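Local coordinates for protein GlcNAc Inducible Gene 2, GIG2 (Candida albicans, PDB 6AKZ) that binds an iron(III) ion and is probably an oxygenase of the DUF1479 family, with a cupin-type fold, encoded by a gene induced by N-acetylglucosamine, at residues P13-R18 with T315-G320; G320-F323 with F327-H330. All blocks are in the same frame, centred on the assembly; numbering follows the deposited sequence.

Contact 1 of 2, residues P13-R18 with T315-G320; sequences PDLDFR and TVPGTG
Leu15 pushes the two methyls at its tip against Thr315 and Pro317, at the start of segment 315-320. CD1 rests 3.6 Å from OG1 of Thr315, while CD2 meets the CD-CG rim of the proline ring almost in its plane, 3.7 Å from Pro317 CD. With CG placed anti to its own carbonyl carbon (chi1 -63°) and the chain extended beyond it, the leucine reaches straight out across the gap and meets the threonine side chain nearly at right angles. No hydrogen bond joins the segments; OG1 of Thr315 instead bonds to the carbonyl oxygen of Phe312, so the methyl packs beside a hydroxyl already engaged.

Val316 to Thr319 form a type II beta turn with Gly318 in its third position, and Val316 O accepts from both Thr319 N (3.1 Å) and Thr319 OG1 (2.7 Å). On the other segment, Asp16 OD1 takes the N-H of Arg18 (2.8 Å) in a capping bond ahead of helix 18-26. Arg18 then reaches Glu202, at the end of helix 199-202, in a salt bridge. The contact thus lays the N-terminal lead-in to helix 18-26 against the loop that runs into strand 322-323.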
loop_
_atom_site.group_PDB
_atom_site.type_symbol
_atom_site.label_atom_id
_atom_site.label_comp_id
_atom_site.label_asym_id
_atom_site.label_seq_id
_atom_site.Cartn_x
_atom_site.Cartn_y
_atom_site.Cartn_z
ATOM N N PRO A 13 7.423 3.624 -24.731
ATOM C CA PRO A 13 6.806 4.718 -25.447
ATOM C C PRO A 13 7.099 6.074 -24.834
ATOM O O PRO A 13 7.490 6.201 -23.663
ATOM C CB PRO A 13 5.302 4.389 -25.428
ATOM C CG PRO A 13 5.118 3.482 -24.290
ATOM C CD PRO A 13 6.423 2.729 -24.138
ATOM N N ASP A 14 6.964 7.093 -25.669
ATOM C CA ASP A 14 7.024 8.454 -25.212
ATOM C C ASP A 14 5.663 8.767 -24.570
ATOM O O ASP A 14 4.620 8.250 -25.016
ATOM C CB ASP A 14 7.298 9.415 -26.387
ATOM C CG ASP A 14 8.781 9.540 -26.754
ATOM O OD1 ASP A 14 9.687 9.044 -26.040
ATOM O OD2 ASP A 14 9.063 10.218 -27.763
ATOM N N LEU A 15 5.681 9.538 -23.481
ATOM C CA LEU A 15 4.471 10.208 -22.993
ATOM C C LEU A 15 4.426 11.566 -23.707
ATOM O O LEU A 15 5.315 11.866 -24.485
ATOM C CB LEU A 15 4.537 10.409 -21.460
ATOM C CG LEU A 15 4.604 9.126 -20.588
ATOM C CD1 LEU A 15 4.805 9.532 -19.135
ATOM C CD2 LEU A 15 3.326 8.326 -20.726
ATOM N N ASP A 16 3.458 12.418 -23.393
ATOM C CA ASP A 16 3.552 13.847 -23.811
ATOM C C ASP A 16 4.913 14.507 -23.458
ATOM O O ASP A 16 5.518 14.128 -22.437
ATOM C CB ASP A 16 2.405 14.635 -23.191
ATOM C CG ASP A 16 2.392 16.077 -23.649
ATOM O OD1 ASP A 16 3.123 16.921 -23.053
ATOM O OD2 ASP A 16 1.660 16.341 -24.628
ATOM N N PHE A 17 5.424 15.475 -24.273
ATOM C CA PHE A 17 6.815 16.036 -24.029
ATOM C C PHE A 17 6.933 16.935 -22.783
ATOM O O PHE A 17 8.049 17.252 -22.297
ATOM C CB PHE A 17 7.407 16.757 -25.278
ATOM C CG PHE A 17 6.913 18.195 -25.445
ATOM C CD1 PHE A 17 5.689 18.466 -26.033
ATOM C CD2 PHE A 17 7.636 19.250 -24.906
ATOM C CE1 PHE A 17 5.237 19.780 -26.147
ATOM C CE2 PHE A 17 7.171 20.562 -24.996
ATOM C CZ PHE A 17 5.984 20.825 -25.635
ATOM N N ARG A 18 5.788 17.336 -22.214
ATOM C CA ARG A 18 5.803 17.933 -20.853
ATOM C C ARG A 18 6.587 17.127 -19.833
ATOM O O ARG A 18 7.225 17.721 -18.943
ATOM C CB ARG A 18 4.391 18.251 -20.319
ATOM C CG ARG A 18 3.526 17.116 -19.830
ATOM C CD ARG A 18 2.086 17.610 -19.771
ATOM N NE ARG A 18 1.173 16.547 -19.452
ATOM C CZ ARG A 18 1.011 16.047 -18.221
ATOM N NH1 ARG A 18 1.710 16.529 -17.197
ATOM N NH2 ARG A 18 0.162 15.048 -18.018
ATOM N N THR A 315 4.342 3.397 -17.066
ATOM C CA THR A 315 3.338 4.343 -16.554
ATOM C C THR A 315 2.238 4.560 -17.539
ATOM O O THR A 315 2.492 4.562 -18.753
ATOM C CB THR A 315 3.920 5.736 -16.193
ATOM O OG1 THR A 315 4.393 6.385 -17.370
ATOM C CG2 THR A 315 5.042 5.704 -15.101
ATOM N N VAL A 316 1.036 4.768 -17.012
ATOM C CA VAL A 316 -0.122 5.251 -17.778
ATOM C C VAL A 316 -0.704 6.363 -16.939
ATOM O O VAL A 316 -1.429 6.072 -15.970
ATOM C CB VAL A 316 -1.138 4.133 -18.018
ATOM C CG1 VAL A 316 -2.358 4.632 -18.779
ATOM C CG2 VAL A 316 -0.458 3.009 -18.807
ATOM N N PRO A 317 -0.339 7.646 -17.244
ATOM C CA PRO A 317 -0.843 8.698 -16.411
ATOM C C PRO A 317 -2.347 8.649 -16.261
ATOM O O PRO A 317 -3.021 8.402 -17.244
ATOM C CB PRO A 317 -0.394 9.962 -17.140
ATOM C CG PRO A 317 0.866 9.553 -17.782
ATOM C CD PRO A 317 0.588 8.165 -18.246
ATOM N N GLY A 318 -2.846 8.797 -15.011
ATOM C CA GLY A 318 -4.244 8.730 -14.695
ATOM C C GLY A 318 -4.704 7.399 -14.152
ATOM O O GLY A 318 -5.868 7.212 -13.869
ATOM N N THR A 319 -3.791 6.426 -14.062
ATOM C CA THR A 319 -4.125 5.101 -13.536
ATOM C C THR A 319 -3.360 4.856 -12.227
ATOM O O THR A 319 -2.550 5.673 -11.825
ATOM C CB THR A 319 -3.824 3.979 -14.543
ATOM O OG1 THR A 319 -2.404 3.864 -14.684
ATOM C CG2 THR A 319 -4.474 4.349 -15.921
ATOM N N GLY A 320 -3.705 3.782 -11.520
ATOM C CA GLY A 320 -3.212 3.624 -10.137
ATOM C C GLY A 320 -1.996 2.758 -9.976
ATOM O O GLY A 320 -1.522 2.631 -8.854
#

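Contact 2 of 2, residues G320-F323 with F327-H330; sequences GQLF and FYPH
Tyr328 and Leu322 meet crosswise, their side chains at about a right angle, with the CD1 methyl of Leu322 4.0 Å from the phenolic OH of Tyr328. CG of Leu322 is anti to the backbone N (chi1 166°), which carries the branched end back toward the tyrosine although the bond leaving its CA does not point there. Tyr328 points at the strand. The CD1-CE1 side of its ring faces the carbonyl oxygen of Phe323, CE1 being 3.5 Å from that O, which approaches obliquely. The side chain of Phe323 leaves the backbone away from segment 327-330 and touches the iron ligand His192.

A water bridges the backbones, donating to Phe323 O at 2.9 Å and accepting from Phe327 N at 3.0 Å. It lies in the Tyr328 ring plane, at the edge. The phenol OH bonds to Pro313 O, and the Leu322 and Tyr328 side chains both pack on Ile285 of helix 278-287 and Trp201. The link is thus van der Waals contact of a methyl with the phenol oxygen and of a ring side with a carbonyl oxygen, plus one water joining a carbonyl and an amide that do not bond directly; the buried hydroxyl finds its acceptor outside both segments.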
loop_
_atom_site.group_PDB
_atom_site.type_symbol
_atom_site.label_atom_id
_atom_site.label_comp_id
_atom_site.label_asym_id
_atom_site.label_seq_id
_atom_site.Cartn_x
_atom_site.Cartn_y
_atom_site.Cartn_z
ATOM N N GLY A 320 -3.705 3.782 -11.520
ATOM C CA GLY A 320 -3.212 3.624 -10.137
ATOM C C GLY A 320 -1.996 2.758 -9.976
ATOM O O GLY A 320 -1.522 2.631 -8.854
ATOM N N GLN A 321 -1.559 2.121 -11.057
ATOM C CA GLN A 321 -0.503 1.128 -10.994
ATOM C C GLN A 321 0.648 1.487 -11.863
ATOM O O GLN A 321 0.478 1.926 -12.996
ATOM C CB GLN A 321 -1.004 -0.260 -11.420
ATOM C CG GLN A 321 -1.916 -1.027 -10.486
ATOM C CD GLN A 321 -3.291 -0.466 -10.417
ATOM O OE1 GLN A 321 -3.962 -0.257 -11.453
ATOM N NE2 GLN A 321 -3.751 -0.214 -9.197
ATOM N N LEU A 322 1.846 1.241 -11.364
ATOM C CA LEU A 322 3.041 1.354 -12.148
ATOM C C LEU A 322 3.472 -0.047 -12.475
ATOM O O LEU A 322 3.801 -0.834 -11.556
ATOM C CB LEU A 322 4.192 2.067 -11.379
ATOM C CG LEU A 322 5.600 1.971 -11.962
ATOM C CD1 LEU A 322 5.669 2.833 -13.212
ATOM C CD2 LEU A 322 6.674 2.431 -11.035
ATOM N N PHE A 323 3.525 -0.365 -13.771
ATOM C CA PHE A 323 3.884 -1.706 -14.199
ATOM C C PHE A 323 5.376 -1.917 -14.371
ATOM O O PHE A 323 6.091 -1.106 -14.933
ATOM C CB PHE A 323 3.058 -2.064 -15.431
ATOM C CG PHE A 323 1.672 -2.395 -15.066
ATOM C CD1 PHE A 323 1.428 -3.525 -14.311
ATOM C CD2 PHE A 323 0.621 -1.553 -15.369
ATOM C CE1 PHE A 323 0.157 -3.870 -13.928
ATOM C CE2 PHE A 323 -0.657 -1.880 -14.991
ATOM C CZ PHE A 323 -0.889 -3.036 -14.260
ATOM N N PHE A 327 10.001 -3.017 -18.546
ATOM C CA PHE A 327 11.222 -2.183 -18.655
ATOM C C PHE A 327 12.023 -2.081 -17.365
ATOM O O PHE A 327 12.847 -1.217 -17.206
ATOM C CB PHE A 327 10.852 -0.821 -19.165
ATOM C CG PHE A 327 10.030 -0.865 -20.444
ATOM C CD1 PHE A 327 10.635 -1.179 -21.659
ATOM C CD2 PHE A 327 8.672 -0.585 -20.435
ATOM C CE1 PHE A 327 9.865 -1.241 -22.832
ATOM C CE2 PHE A 327 7.905 -0.632 -21.601
ATOM C CZ PHE A 327 8.522 -0.965 -22.800
ATOM N N TYR A 328 11.815 -3.015 -16.449
ATOM C CA TYR A 328 12.510 -2.997 -15.145
ATOM C C TYR A 328 13.217 -4.362 -14.922
ATOM O O TYR A 328 13.027 -5.073 -13.894
ATOM C CB TYR A 328 11.508 -2.671 -14.033
ATOM C CG TYR A 328 10.922 -1.292 -14.155
ATOM C CD1 TYR A 328 9.858 -0.999 -15.037
ATOM C CD2 TYR A 328 11.428 -0.267 -13.409
ATOM C CE1 TYR A 328 9.323 0.297 -15.124
ATOM C CE2 TYR A 328 10.988 1.033 -13.549
ATOM C CZ TYR A 328 9.888 1.326 -14.350
ATOM O OH TYR A 328 9.474 2.661 -14.402
ATOM N N PRO A 329 14.064 -4.760 -15.890
ATOM C CA PRO A 329 14.542 -6.177 -15.833
ATOM C C PRO A 329 15.449 -6.574 -14.666
ATOM O O PRO A 329 15.453 -7.751 -14.301
ATOM C CB PRO A 329 15.322 -6.347 -17.145
ATOM C CG PRO A 329 15.833 -4.948 -17.406
ATOM C CD PRO A 329 14.707 -4.030 -16.987
ATOM N N HIS A 330 16.157 -5.634 -14.057
ATOM C CA HIS A 330 17.009 -5.921 -12.952
ATOM C C HIS A 330 16.203 -6.286 -11.710
ATOM O O HIS A 330 16.763 -6.820 -10.794
ATOM C CB HIS A 330 17.897 -4.730 -12.583
ATOM C CG HIS A 330 18.839 -4.309 -13.673
ATOM N ND1 HIS A 330 18.449 -3.511 -14.726
ATOM C CD2 HIS A 330 20.164 -4.534 -13.843
ATOM C CE1 HIS A 330 19.480 -3.281 -15.515
ATOM N NE2 HIS A 330 20.531 -3.892 -15.012
HETATM O O HOH W 1 7.353 -2.130 -17.361
#

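How the contacts relate
Contact 1 comes first along the chain and joins distant parts of it, with 296 residues between its segments; contact 2 is local, its segments separated by three residues. They share Gly320, where the turn of 315-320 passes into the segment leading to strand 322-323. Their centres are 13 Å apart, and the two touch directly where Thr315 CG2 packs 3.5 Å from Leu322 CD1. Strand 322-323 pairs antiparallel with strand 192-193, which carries the iron ligand His192, while Asp194 follows just after it. One continuous chain segment thus connects the N-terminal lead-in, packed by contact 1, with the neighbourhood of the iron site beside contact 2.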